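Local atomic coordinates of putative cytosine/guanine deaminase (Unidentified, PDB entry 2PAJ), a protein that catalyses the zinc-dependent hydrolytic deamination of 2-amino-4-hydroxypteridines such as isoxanthopterin, giving 2,4-dihydroxypteridines and ammonium. Residues L79-L84 with H137-Y142; R114-A119 with F154-K159; G23-A28 with G394-G399. One frame throughout, in Å; residues are numbered along the deposited sequence.

Contact 1: L79-L84 with H137-Y142; sequences LFQSLL and HNYVYY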
ATOM      1  N   LEU A  79      -5.962   2.363   7.743  1.00 45.43           N
ATOM      2  CA  LEU A  79      -5.566   3.635   8.350  1.00 45.73           C
ATOM      3  C   LEU A  79      -6.288   4.151   9.590  1.00 46.29           C
ATOM      4  O   LEU A  79      -5.705   4.912  10.358  1.00 47.70           O
ATOM      5  CB  LEU A  79      -5.559   4.763   7.299  1.00 44.36           C
ATOM      6  CG  LEU A  79      -4.331   5.101   6.431  1.00 44.91           C
ATOM      7  CD1 LEU A  79      -3.050   4.925   7.232  1.00 42.03           C
ATOM      8  CD2 LEU A  79      -4.297   4.221   5.213  1.00 45.70           C
ATOM      9  N   PHE A  80      -7.542   3.774   9.810  1.00 46.48           N
ATOM     10  CA  PHE A  80      -8.218   4.300  10.991  1.00 46.16           C
ATOM     11  C   PHE A  80      -7.566   3.726  12.237  1.00 47.42           C
ATOM     12  O   PHE A  80      -7.508   4.385  13.284  1.00 46.75           O
ATOM     13  CB  PHE A  80      -9.723   4.005  10.946  1.00 44.94           C
ATOM     14  CG  PHE A  80     -10.105   2.601  11.333  1.00 43.02           C
ATOM     15  CD1 PHE A  80     -10.412   2.289  12.656  1.00 40.94           C
ATOM     16  CD2 PHE A  80     -10.235   1.614  10.365  1.00 42.80           C
ATOM     17  CE1 PHE A  80     -10.852   1.025  13.007  1.00 37.88           C
ATOM     18  CE2 PHE A  80     -10.674   0.340  10.700  1.00 41.01           C
ATOM     19  CZ  PHE A  80     -10.988   0.041  12.032  1.00 39.85           C
ATOM     20  N   GLN A  81      -7.038   2.511  12.091  1.00 46.97           N
ATOM     21  CA  GLN A  81      -6.368   1.799  13.169  1.00 45.78           C
ATOM     22  C   GLN A  81      -5.100   2.486  13.660  1.00 44.97           C
ATOM     23  O   GLN A  81      -4.534   2.096  14.671  1.00 44.96           O
ATOM     24  CB  GLN A  81      -6.054   0.379  12.709  1.00 46.08           C
ATOM     25  CG  GLN A  81      -7.214  -0.556  12.889  1.00 48.21           C
ATOM     26  CD  GLN A  81      -7.133  -1.776  12.016  1.00 50.17           C
ATOM     27  OE1 GLN A  81      -6.087  -2.419  11.908  1.00 50.16           O
ATOM     28  NE2 GLN A  81      -8.250  -2.113  11.383  1.00 50.60           N
ATOM     29  N   SER A  82      -4.663   3.517  12.947  1.00 43.99           N
ATOM     30  CA  SER A  82      -3.465   4.238  13.329  1.00 44.23           C
ATOM     31  C   SER A  82      -3.614   4.942  14.669  1.00 45.23           C
ATOM     32  O   SER A  82      -2.655   5.498  15.206  1.00 44.99           O
ATOM     33  CB  SER A  82      -3.094   5.237  12.239  1.00 44.71           C
ATOM     34  OG  SER A  82      -2.683   4.547  11.073  1.00 44.85           O
ATOM     35  N   LEU A  83      -4.829   4.923  15.205  1.00 46.08           N
ATOM     36  CA  LEU A  83      -5.099   5.532  16.503  1.00 46.96           C
ATOM     37  C   LEU A  83      -5.550   4.437  17.445  1.00 47.40           C
ATOM     38  O   LEU A  83      -6.011   4.703  18.546  1.00 48.12           O
ATOM     39  CB  LEU A  83      -6.183   6.607  16.408  1.00 47.31           C
ATOM     40  CG  LEU A  83      -5.818   7.979  15.829  1.00 47.68           C
ATOM     41  CD1 LEU A  83      -7.081   8.809  15.769  1.00 50.03           C
ATOM     42  CD2 LEU A  83      -4.760   8.686  16.673  1.00 43.79           C
ATOM     43  N   LEU A  84      -5.399   3.199  16.985  1.00 49.36           N
ATOM     44  CA  LEU A  84      -5.764   2.009  17.743  1.00 51.85           C
ATOM     45  C   LEU A  84      -4.580   1.044  17.730  1.00 53.69           C
ATOM     46  O   LEU A  84      -4.755  -0.173  17.829  1.00 53.19           O
ATOM     47  CB  LEU A  84      -6.981   1.332  17.107  1.00 50.91           C
ATOM     48  CG  LEU A  84      -8.244   2.167  16.860  1.00 51.28           C
ATOM     49  CD1 LEU A  84      -9.228   1.357  16.038  1.00 50.39           C
ATOM     50  CD2 LEU A  84      -8.868   2.590  18.185  1.00 48.96           C
ATOM     51  N   HIS A 137      -7.643  -0.229   2.952  1.00 54.87           N
ATOM     52  CA  HIS A 137      -8.837  -1.067   2.953  1.00 54.28           C
ATOM     53  C   HIS A 137      -9.724  -0.426   4.008  1.00 53.66           C
ATOM     54  O   HIS A 137      -9.798  -0.881   5.150  1.00 52.22           O
ATOM     55  CB  HIS A 137      -8.493  -2.512   3.341  1.00 53.08           C
ATOM     56  CG  HIS A 137      -9.612  -3.481   3.111  1.00 51.95           C
ATOM     57  ND1 HIS A 137      -9.531  -4.811   3.463  1.00 52.56           N
ATOM     58  CD2 HIS A 137     -10.835  -3.317   2.553  1.00 51.39           C
ATOM     59  CE1 HIS A 137     -10.652  -5.425   3.133  1.00 49.44           C
ATOM     60  NE2 HIS A 137     -11.459  -4.540   2.580  1.00 51.29           N
ATOM     61  N   ASN A 138     -10.369   0.665   3.613  1.00 54.89           N
ATOM     62  CA  ASN A 138     -11.241   1.421   4.497  1.00 55.75           C
ATOM     63  C   ASN A 138     -12.599   0.752   4.638  1.00 56.20           C
ATOM     64  O   ASN A 138     -13.230   0.380   3.647  1.00 55.83           O
ATOM     65  CB  ASN A 138     -11.393   2.855   3.976  1.00 55.86           C
ATOM     66  CG  ASN A 138     -12.275   3.712   4.865  1.00 56.94           C
ATOM     67  OD1 ASN A 138     -12.391   3.463   6.068  1.00 57.43           O
ATOM     68  ND2 ASN A 138     -12.877   4.747   4.283  1.00 56.40           N
ATOM     69  N   TYR A 139     -13.040   0.566   5.878  1.00 57.56           N
ATOM     70  CA  TYR A 139     -14.332  -0.053   6.087  1.00 58.65           C
ATOM     71  C   TYR A 139     -15.179   0.634   7.131  1.00 59.66           C
ATOM     72  O   TYR A 139     -16.146   0.062   7.658  1.00 60.55           O
ATOM     73  CB  TYR A 139     -14.204  -1.555   6.356  1.00 58.05           C
ATOM     74  CG  TYR A 139     -13.380  -1.953   7.545  1.00 58.49           C
ATOM     75  CD1 TYR A 139     -13.832  -1.725   8.842  1.00 57.59           C
ATOM     76  CD2 TYR A 139     -12.189  -2.644   7.365  1.00 59.38           C
ATOM     77  CE1 TYR A 139     -13.130  -2.181   9.929  1.00 58.79           C
ATOM     78  CE2 TYR A 139     -11.469  -3.109   8.437  1.00 60.91           C
ATOM     79  CZ  TYR A 139     -11.943  -2.876   9.720  1.00 60.37           C
ATOM     80  OH  TYR A 139     -11.232  -3.338  10.793  1.00 62.45           O
ATOM     81  N   VAL A 140     -14.833   1.880   7.421  1.00 59.74           N
ATOM     82  CA  VAL A 140     -15.668   2.625   8.336  1.00 61.50           C
ATOM     83  C   VAL A 140     -16.714   3.324   7.448  1.00 61.49           C
ATOM     84  O   VAL A 140     -16.452   4.331   6.779  1.00 60.07           O
ATOM     85  CB  VAL A 140     -14.861   3.634   9.202  1.00 61.97           C
ATOM     86  CG1 VAL A 140     -13.436   3.133   9.363  1.00 63.46           C
ATOM     87  CG2 VAL A 140     -14.908   5.024   8.629  1.00 60.67           C
ATOM     88  N   TYR A 141     -17.891   2.703   7.411  1.00 61.73           N
ATOM     89  CA  TYR A 141     -19.045   3.164   6.653  1.00 61.89           C
ATOM     90  C   TYR A 141     -20.252   2.604   7.403  1.00 62.97           C
ATOM     91  O   TYR A 141     -20.195   1.502   7.956  1.00 62.82           O
ATOM     92  CB  TYR A 141     -19.021   2.591   5.240  1.00 61.76           C
ATOM     93  CG  TYR A 141     -17.869   3.080   4.389  1.00 61.61           C
ATOM     94  CD1 TYR A 141     -17.792   4.417   3.990  1.00 60.19           C
ATOM     95  CD2 TYR A 141     -16.851   2.202   3.985  1.00 60.93           C
ATOM     96  CE1 TYR A 141     -16.745   4.869   3.220  1.00 59.70           C
ATOM     97  CE2 TYR A 141     -15.787   2.646   3.208  1.00 59.81           C
ATOM     98  CZ  TYR A 141     -15.745   3.982   2.837  1.00 60.34           C
ATOM     99  OH  TYR A 141     -14.689   4.452   2.112  1.00 59.95           O
ATOM    100  N   TYR A 142     -21.340   3.364   7.434  1.00 63.81           N
ATOM    101  CA  TYR A 142     -22.559   2.936   8.115  1.00 63.68           C
ATOM    102  C   TYR A 142     -23.652   3.938   7.809  1.00 63.49           C
ATOM    103  O   TYR A 142     -23.378   5.121   7.622  1.00 62.20           O
ATOM    104  CB  TYR A 142     -22.330   2.857   9.623  1.00 65.42           C
ATOM    105  CG  TYR A 142     -21.880   4.160  10.252  1.00 67.89           C
ATOM    106  CD1 TYR A 142     -22.813   5.061  10.782  1.00 69.09           C
ATOM    107  CD2 TYR A 142     -20.517   4.467  10.369  1.00 68.03           C
ATOM    108  CE1 TYR A 142     -22.404   6.223  11.426  1.00 70.09           C
ATOM    109  CE2 TYR A 142     -20.096   5.626  11.007  1.00 68.73           C
ATOM    110  CZ  TYR A 142     -21.043   6.498  11.540  1.00 69.94           C
ATOM    111  OH  TYR A 142     -20.634   7.623  12.219  1.00 70.13           O
TER
HETATM  112  O   HOH W   1      -9.353   3.017   7.119  1.00 45.86           O
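At the zinc-bearing mouth of the amidohydrolase barrel, Phe80 and Gln81, from the loop after strand 67-73, meet Tyr139 and Val140, from the loop after strand 131-136. Phe80 lies at the centre of the contact. Its ring turns an edge to the face of Tyr139 in an offset edge-to-face pair, with planes 76° apart and Phe80 CE2 3.6 Å from Tyr139 CZ. Tyr139 CG stands between its own backbone N and carbonyl carbon (chi1 59°), which brings the ring back to the Phe80 edge. Val140 reaches over one face of Phe80, its CG1 4.1 Å from the ring centroid in a CH-pi contact. A flat aromatic suits position 80 because edge and face can each take a neighbour.

Gln81 crosses Tyr139 at about a right angle and brings NE2 to 3.3 Å from Tyr139 OH, but the angle is too poor for a hydrogen bond. The planes of the Gln81 amide and the Tyr139 ring stand 53° apart.

At the edge of the Phe80 ring, near its plane, a water gives a hydrogen to Asn138 OD1 (3.2 Å) and accepts a weak one from Phe80 N. The same Asn138 OD1 takes a nearly straight bond from Val140 N, 3.2 Å long, which closes an Asx turn.

Gln81 probably binds the substrate, and its side chain lies about 6 Å from the zinc ion. Such loops, following the first barrel strands beside the metal-binding His76 and His78, are typical of the amidohydrolase active site.

Contact 2: R114-A119 with F154-K159; sequences RFRLAA and FEEAEK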
ATOM      1  N   ARG A 114     -11.073  12.863  14.400  1.00 63.03           N
ATOM      2  CA  ARG A 114     -10.341  11.637  14.648  1.00 59.15           C
ATOM      3  C   ARG A 114      -9.971  10.820  13.428  1.00 57.91           C
ATOM      4  O   ARG A 114      -8.796  10.494  13.241  1.00 59.23           O
ATOM      5  CB  ARG A 114     -11.108  10.783  15.662  1.00 58.01           C
ATOM      6  CG  ARG A 114     -11.072  11.397  17.053  1.00 57.73           C
ATOM      7  CD  ARG A 114     -11.911  10.643  18.063  1.00 57.50           C
ATOM      8  NE  ARG A 114     -11.808  11.244  19.390  1.00 55.69           N
ATOM      9  CZ  ARG A 114     -12.560  10.903  20.432  1.00 57.23           C
ATOM     10  NH1 ARG A 114     -13.484   9.960  20.310  1.00 58.22           N
ATOM     11  NH2 ARG A 114     -12.382  11.505  21.599  1.00 58.88           N
ATOM     12  N   PHE A 115     -10.951  10.492  12.595  1.00 54.94           N
ATOM     13  CA  PHE A 115     -10.674   9.700  11.402  1.00 51.05           C
ATOM     14  C   PHE A 115      -9.560  10.367  10.612  1.00 51.32           C
ATOM     15  O   PHE A 115      -8.631   9.718  10.138  1.00 51.54           O
ATOM     16  CB  PHE A 115     -11.913   9.606  10.516  1.00 46.56           C
ATOM     17  CG  PHE A 115     -11.752   8.666   9.349  1.00 41.78           C
ATOM     18  CD1 PHE A 115     -11.852   7.293   9.529  1.00 40.23           C
ATOM     19  CD2 PHE A 115     -11.484   9.150   8.081  1.00 41.24           C
ATOM     20  CE1 PHE A 115     -11.688   6.419   8.480  1.00 36.08           C
ATOM     21  CE2 PHE A 115     -11.315   8.283   7.014  1.00 39.61           C
ATOM     22  CZ  PHE A 115     -11.418   6.911   7.212  1.00 37.95           C
ATOM     23  N   ARG A 116      -9.663  11.681  10.491  1.00 52.83           N
ATOM     24  CA  ARG A 116      -8.688  12.480   9.756  1.00 54.44           C
ATOM     25  C   ARG A 116      -7.271  12.389  10.335  1.00 53.83           C
ATOM     26  O   ARG A 116      -6.287  12.360   9.593  1.00 53.12           O
ATOM     27  CB  ARG A 116      -9.162  13.930   9.753  1.00 55.46           C
ATOM     28  CG  ARG A 116      -8.414  14.836   8.825  1.00 57.14           C
ATOM     29  CD  ARG A 116      -9.403  15.785   8.212  1.00 59.53           C
ATOM     30  NE  ARG A 116      -9.188  15.924   6.781  1.00 61.84           N
ATOM     31  CZ  ARG A 116     -10.135  16.284   5.925  1.00 64.87           C
ATOM     32  NH1 ARG A 116     -11.368  16.539   6.365  1.00 65.38           N
ATOM     33  NH2 ARG A 116      -9.851  16.395   4.633  1.00 65.42           N
ATOM     34  N   LEU A 117      -7.187  12.356  11.662  1.00 52.12           N
ATOM     35  CA  LEU A 117      -5.918  12.275  12.358  1.00 51.88           C
ATOM     36  C   LEU A 117      -5.254  10.920  12.144  1.00 52.71           C
ATOM     37  O   LEU A 117      -4.071  10.849  11.824  1.00 52.59           O
ATOM     38  CB  LEU A 117      -6.126  12.499  13.852  1.00 50.34           C
ATOM     39  CG  LEU A 117      -4.857  12.586  14.696  1.00 50.07           C
ATOM     40  CD1 LEU A 117      -4.110  13.892  14.397  1.00 48.90           C
ATOM     41  CD2 LEU A 117      -5.241  12.512  16.161  1.00 51.21           C
ATOM     42  N   ALA A 118      -6.021   9.849  12.321  1.00 52.17           N
ATOM     43  CA  ALA A 118      -5.508   8.497  12.145  1.00 52.90           C
ATOM     44  C   ALA A 118      -4.934   8.307  10.745  1.00 53.77           C
ATOM     45  O   ALA A 118      -3.869   7.713  10.567  1.00 54.86           O
ATOM     46  CB  ALA A 118      -6.618   7.486  12.388  1.00 53.00           C
ATOM     47  N   ALA A 119      -5.656   8.817   9.756  1.00 54.20           N
ATOM     48  CA  ALA A 119      -5.256   8.717   8.364  1.00 53.99           C
ATOM     49  C   ALA A 119      -3.983   9.491   8.148  1.00 54.86           C
ATOM     50  O   ALA A 119      -3.050   8.994   7.515  1.00 55.72           O
ATOM     51  CB  ALA A 119      -6.351   9.264   7.469  1.00 54.17           C
ATOM     52  N   PHE A 154      -8.812  10.806   0.523  1.00 53.69           N
ATOM     53  CA  PHE A 154      -8.223  11.370  -0.696  1.00 53.91           C
ATOM     54  C   PHE A 154      -7.633  12.758  -0.421  1.00 54.67           C
ATOM     55  O   PHE A 154      -6.623  13.150  -1.000  1.00 53.51           O
ATOM     56  CB  PHE A 154      -9.276  11.472  -1.809  1.00 52.39           C
ATOM     57  CG  PHE A 154      -9.499  10.188  -2.562  1.00 52.29           C
ATOM     58  CD1 PHE A 154      -8.513   9.668  -3.391  1.00 54.87           C
ATOM     59  CD2 PHE A 154     -10.699   9.505  -2.444  1.00 50.45           C
ATOM     60  CE1 PHE A 154      -8.722   8.473  -4.098  1.00 56.12           C
ATOM     61  CE2 PHE A 154     -10.931   8.321  -3.132  1.00 50.21           C
ATOM     62  CZ  PHE A 154      -9.944   7.794  -3.967  1.00 53.50           C
ATOM     63  N   GLU A 155      -8.265  13.498   0.473  1.00 56.58           N
ATOM     64  CA  GLU A 155      -7.795  14.830   0.804  1.00 60.04           C
ATOM     65  C   GLU A 155      -6.426  14.746   1.446  1.00 60.64           C
ATOM     66  O   GLU A 155      -5.482  15.415   1.020  1.00 60.73           O
ATOM     67  CB  GLU A 155      -8.778  15.522   1.756  1.00 62.35           C
ATOM     68  CG  GLU A 155     -10.111  15.856   1.099  1.00 67.89           C
ATOM     69  CD  GLU A 155     -11.122  16.433   2.069  1.00 71.37           C
ATOM     70  OE1 GLU A 155     -10.896  17.560   2.568  1.00 74.09           O
ATOM     71  OE2 GLU A 155     -12.143  15.760   2.340  1.00 73.93           O
ATOM     72  N   GLU A 156      -6.321  13.908   2.468  1.00 61.40           N
ATOM     73  CA  GLU A 156      -5.070  13.737   3.184  1.00 61.99           C
ATOM     74  C   GLU A 156      -3.946  13.224   2.292  1.00 62.33           C
ATOM     75  O   GLU A 156      -2.836  13.756   2.313  1.00 62.33           O
ATOM     76  CB  GLU A 156      -5.288  12.798   4.377  1.00 62.11           C
ATOM     77  CG  GLU A 156      -6.174  13.404   5.445  1.00 62.32           C
ATOM     78  CD  GLU A 156      -5.684  14.780   5.884  1.00 64.01           C
ATOM     79  OE1 GLU A 156      -4.532  14.884   6.364  1.00 66.26           O
ATOM     80  OE2 GLU A 156      -6.443  15.763   5.738  1.00 64.29           O
ATOM     81  N   ALA A 157      -4.240  12.199   1.502  1.00 61.42           N
ATOM     82  CA  ALA A 157      -3.239  11.621   0.623  1.00 61.28           C
ATOM     83  C   ALA A 157      -2.640  12.687  -0.276  1.00 61.49           C
ATOM     84  O   ALA A 157      -1.424  12.783  -0.436  1.00 62.27           O
ATOM     85  CB  ALA A 157      -3.859  10.515  -0.218  1.00 60.39           C
ATOM     86  N   GLU A 158      -3.504  13.499  -0.857  1.00 61.44           N
ATOM     87  CA  GLU A 158      -3.068  14.540  -1.757  1.00 61.78           C
ATOM     88  C   GLU A 158      -2.356  15.702  -1.072  1.00 59.75           C
ATOM     89  O   GLU A 158      -1.519  16.361  -1.682  1.00 59.29           O
ATOM     90  CB  GLU A 158      -4.260  15.048  -2.536  1.00 65.30           C
ATOM     91  CG  GLU A 158      -3.918  16.197  -3.422  1.00 71.29           C
ATOM     92  CD  GLU A 158      -5.117  17.067  -3.662  1.00 74.47           C
ATOM     93  OE1 GLU A 158      -5.857  16.807  -4.646  1.00 75.90           O
ATOM     94  OE2 GLU A 158      -5.319  17.994  -2.836  1.00 76.17           O
ATOM     95  N   LYS A 159      -2.693  15.973   0.182  1.00 57.64           N
ATOM     96  CA  LYS A 159      -2.018  17.049   0.889  1.00 56.75           C
ATOM     97  C   LYS A 159      -0.552  16.663   0.994  1.00 55.57           C
ATOM     98  O   LYS A 159       0.329  17.520   1.007  1.00 55.06           O
ATOM     99  CB  LYS A 159      -2.629  17.258   2.283  1.00 57.40           C
ATOM    100  CG  LYS A 159      -3.973  17.976   2.224  1.00 59.53           C
ATOM    101  CD  LYS A 159      -4.795  17.857   3.499  1.00 60.85           C
ATOM    102  CE  LYS A 159      -4.214  18.688   4.620  1.00 63.22           C
ATOM    103  NZ  LYS A 159      -5.242  18.937   5.683  1.00 64.55           N
TER
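Arg116, on helix 112-127, reaches across to Glu155 and Glu156 on helix 149-159, and the contact rests on this one guanidinium between two carboxylates. The firmer bond runs from Arg116 NE to Glu156 OE2, 2.9 Å long and nearly straight at 168°. The acceptor lies in the guanidinium plane, yet the donor meets Glu156 OE2 from above the carboxylate plane, the two flat groups being almost perpendicular. Arg116 NH2 also points at Glu155 OE1 in a second salt bridge, but that bond is weak and its modelled distance doubtful, because NH2 is crowded against Glu155.

The torsions explain the reach. Arg116 sends CG away from its backbone N (chi1 -169°) and then bends twice, so that the edge of its guanidinium, rather than a face, is offered to the acids. Glu156 folds at chi2 (-53°), which holds its carboxylate close to its own helix, whereas Glu155 runs extended beyond CG. Arginine suits its place because NE and NH2 can serve neighbouring glutamates from one edge.

In the next shell, Lys159, one helical turn after Glu156, adds a weak salt bridge from NZ to Glu156 OE2 (3.4 Å). Long, weak ion pairs also link Arg116 to Glu112 and Glu156 to Arg120. Toward the interior, Phe115 and Ala119 pack on Leu153, so the charged layer borders an apolar seam between the same two helices; the small Ala119 points toward helix 149-159.

Because Glu156 OE2 is shared by Arg116 and Lys159, its negative charge is probably stabilised and its carboxylate probably kept ionised. The chemistry is that of a salt-bridge network pinning two helices at the partly buried margin of their interface.

Contact 3: G23-A28 with G394-G399; sequences GGRGTA and GARVMG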
ATOM      1  N   GLY A  23      13.583  -2.654  -9.307  1.00 52.45           N
ATOM      2  CA  GLY A  23      12.307  -3.222  -8.944  1.00 51.39           C
ATOM      3  C   GLY A  23      11.888  -4.149 -10.069  1.00 51.19           C
ATOM      4  O   GLY A  23      10.704  -4.374 -10.293  1.00 51.07           O
ATOM      5  N   GLY A  24      12.879  -4.678 -10.781  1.00 51.61           N
ATOM      6  CA  GLY A  24      12.622  -5.584 -11.877  1.00 52.98           C
ATOM      7  C   GLY A  24      12.696  -7.024 -11.418  1.00 55.16           C
ATOM      8  O   GLY A  24      13.270  -7.317 -10.376  1.00 53.91           O
ATOM      9  N   ARG A  25      12.126  -7.927 -12.204  1.00 58.81           N
ATOM     10  CA  ARG A  25      12.119  -9.343 -11.872  1.00 62.02           C
ATOM     11  C   ARG A  25      13.516  -9.955 -11.901  1.00 62.97           C
ATOM     12  O   ARG A  25      13.668 -11.172 -11.781  1.00 63.80           O
ATOM     13  CB  ARG A  25      11.193 -10.102 -12.834  1.00 65.11           C
ATOM     14  CG  ARG A  25       9.840  -9.428 -13.022  1.00 70.78           C
ATOM     15  CD  ARG A  25       8.758 -10.370 -13.566  1.00 75.74           C
ATOM     16  NE  ARG A  25       7.447  -9.708 -13.673  1.00 79.67           N
ATOM     17  CZ  ARG A  25       6.293 -10.337 -13.914  1.00 81.51           C
ATOM     18  NH1 ARG A  25       6.256 -11.660 -14.079  1.00 81.47           N
ATOM     19  NH2 ARG A  25       5.161  -9.642 -13.993  1.00 82.76           N
ATOM     20  N   GLY A  26      14.528  -9.111 -12.078  1.00 63.21           N
ATOM     21  CA  GLY A  26      15.898  -9.589 -12.108  1.00 62.36           C
ATOM     22  C   GLY A  26      16.346 -10.434 -13.291  1.00 61.56           C
ATOM     23  O   GLY A  26      17.393 -11.068 -13.226  1.00 62.64           O
ATOM     24  N   THR A  27      15.582 -10.459 -14.371  1.00 61.19           N
ATOM     25  CA  THR A  27      15.985 -11.254 -15.522  1.00 62.31           C
ATOM     26  C   THR A  27      16.824 -10.419 -16.490  1.00 62.81           C
ATOM     27  O   THR A  27      17.045  -9.222 -16.275  1.00 62.34           O
ATOM     28  CB  THR A  27      14.762 -11.817 -16.290  1.00 62.96           C
ATOM     29  OG1 THR A  27      14.072 -10.748 -16.957  1.00 63.50           O
ATOM     30  CG2 THR A  27      13.807 -12.518 -15.329  1.00 60.99           C
ATOM     31  N   ALA A  28      17.296 -11.060 -17.554  1.00 63.35           N
ATOM     32  CA  ALA A  28      18.101 -10.371 -18.556  1.00 64.09           C
ATOM     33  C   ALA A  28      17.193  -9.389 -19.284  1.00 65.05           C
ATOM     34  O   ALA A  28      17.639  -8.344 -19.773  1.00 64.31           O
ATOM     35  CB  ALA A  28      18.693 -11.374 -19.537  1.00 61.68           C
ATOM     36  N   GLY A 394       3.449  -4.901  -6.587  1.00 50.63           N
ATOM     37  CA  GLY A 394       2.209  -4.362  -6.060  1.00 51.58           C
ATOM     38  C   GLY A 394       1.498  -3.488  -7.071  1.00 52.48           C
ATOM     39  O   GLY A 394       0.273  -3.466  -7.137  1.00 52.78           O
ATOM     40  N   ALA A 395       2.279  -2.772  -7.868  1.00 53.38           N
ATOM     41  CA  ALA A 395       1.734  -1.891  -8.887  1.00 53.03           C
ATOM     42  C   ALA A 395       0.906  -2.649  -9.905  1.00 53.40           C
ATOM     43  O   ALA A 395      -0.207  -2.254 -10.217  1.00 53.73           O
ATOM     44  CB  ALA A 395       2.861  -1.145  -9.583  1.00 52.52           C
ATOM     45  N   ARG A 396       1.445  -3.746 -10.420  1.00 55.48           N
ATOM     46  CA  ARG A 396       0.723  -4.526 -11.415  1.00 57.46           C
ATOM     47  C   ARG A 396      -0.490  -5.246 -10.832  1.00 55.79           C
ATOM     48  O   ARG A 396      -1.417  -5.604 -11.556  1.00 55.16           O
ATOM     49  CB  ARG A 396       1.667  -5.513 -12.130  1.00 60.47           C
ATOM     50  CG  ARG A 396       2.489  -4.835 -13.263  1.00 67.79           C
ATOM     51  CD  ARG A 396       3.093  -5.832 -14.280  1.00 73.58           C
ATOM     52  NE  ARG A 396       4.166  -6.670 -13.712  1.00 79.29           N
ATOM     53  CZ  ARG A 396       5.472  -6.365 -13.703  1.00 80.69           C
ATOM     54  NH1 ARG A 396       5.926  -5.228 -14.238  1.00 81.72           N
ATOM     55  NH2 ARG A 396       6.340  -7.204 -13.154  1.00 80.07           N
ATOM     56  N   VAL A 397      -0.490  -5.438  -9.518  1.00 54.42           N
ATOM     57  CA  VAL A 397      -1.607  -6.085  -8.842  1.00 52.16           C
ATOM     58  C   VAL A 397      -2.763  -5.089  -8.732  1.00 50.98           C
ATOM     59  O   VAL A 397      -3.937  -5.453  -8.835  1.00 49.74           O
ATOM     60  CB  VAL A 397      -1.181  -6.585  -7.441  1.00 52.59           C
ATOM     61  CG1 VAL A 397      -2.394  -6.847  -6.579  1.00 49.95           C
ATOM     62  CG2 VAL A 397      -0.342  -7.861  -7.587  1.00 54.05           C
ATOM     63  N   MET A 398      -2.424  -3.820  -8.551  1.00 49.05           N
ATOM     64  CA  MET A 398      -3.440  -2.792  -8.444  1.00 48.27           C
ATOM     65  C   MET A 398      -3.740  -2.145  -9.810  1.00 48.85           C
ATOM     66  O   MET A 398      -4.579  -1.249  -9.922  1.00 49.60           O
ATOM     67  CB  MET A 398      -3.020  -1.741  -7.404  1.00 44.47           C
ATOM     68  CG  MET A 398      -2.770  -2.325  -6.016  1.00 42.30           C
ATOM     69  SD  MET A 398      -3.213  -1.276  -4.615  1.00 39.24           S
ATOM     70  CE  MET A 398      -1.923  -0.112  -4.646  1.00 38.52           C
ATOM     71  N   GLY A 399      -3.055  -2.602 -10.849  1.00 49.11           N
ATOM     72  CA  GLY A 399      -3.314  -2.068 -12.175  1.00 50.77           C
ATOM     73  C   GLY A 399      -2.602  -0.787 -12.566  1.00 51.20           C
ATOM     74  O   GLY A 399      -2.857  -0.234 -13.640  1.00 51.15           O
TER
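Arg25, in the loop after strand 19-20, and Arg396, of helix 383-398, approach from opposite directions, and the contact is made by these two side chains. From CB, the Arg25 chain turns so that CG sits beside its backbone N and opposite the carbonyl carbon (chi1 -47°), then runs extended to NE. CG is the first atom to come near the other arginine, at 4.1 Å from Arg396 NH2. CD follows at 4.0 Å from that same nitrogen. At NE the approach is much closer, 2.8 Å to Arg396 NH2, and CZ stands 3.2 Å from it. At the tip, Arg25 NH2 lies 2.8 Å from Arg396 NH2, and it is 3.1 Å from Arg396 NE.

All these nitrogens are donors, so their short separations are not hydrogen bonds. The guanidinium planes are 34° apart; Arg396 arrives at the edge of the Arg25 group, whereas Arg25 NE stands obliquely to the Arg396 group. Two like charges this close should repel, and at this resolution the exact placement of the tips is doubtful. Long arginines suit the rim of the protein, where their charged ends can probably reach solvent. Arg396 bends at chi3 (-69°), which turns its guanidinium out of line with the rest of its chain.

Arg25 N donates a hydrogen bond to Asp30 OD2, and Gly23 and Gly26, two residues before and one after Arg25, take positive phi, to which glycine is suited. Both arginines touch His388, a residue of the same helix as Arg396. Arg396 also touches Asp401 beyond Gly399, where phi turns positive. Behind it, Val397 and Met398 pack on Trp282 of strand 281-284, so the helix faces a barrel strand while Arg396 looks out toward the loop that leads to strand 39-42.

From the N terminus the chain first lays down 23-28, whose partner 394-399 comes more than 360 residues later, on helix 383-398, so contact 3 closes a loop that holds the other two. Within it, 79-84 waits for 137-142 (contact 1) and 114-119 for 154-159 (contact 2). Since 114-119 falls between the halves of contact 1, these two loops cross. They also touch: Leu79, Phe80, Ser82 and Leu83 pack against Ala118 and Arg114, joining the loop after strand 67-73 to helix 112-127. Contact 3, its centre about 29 Å from that of contact 1, ties an early loop to helix 383-398 beyond the chain's centre.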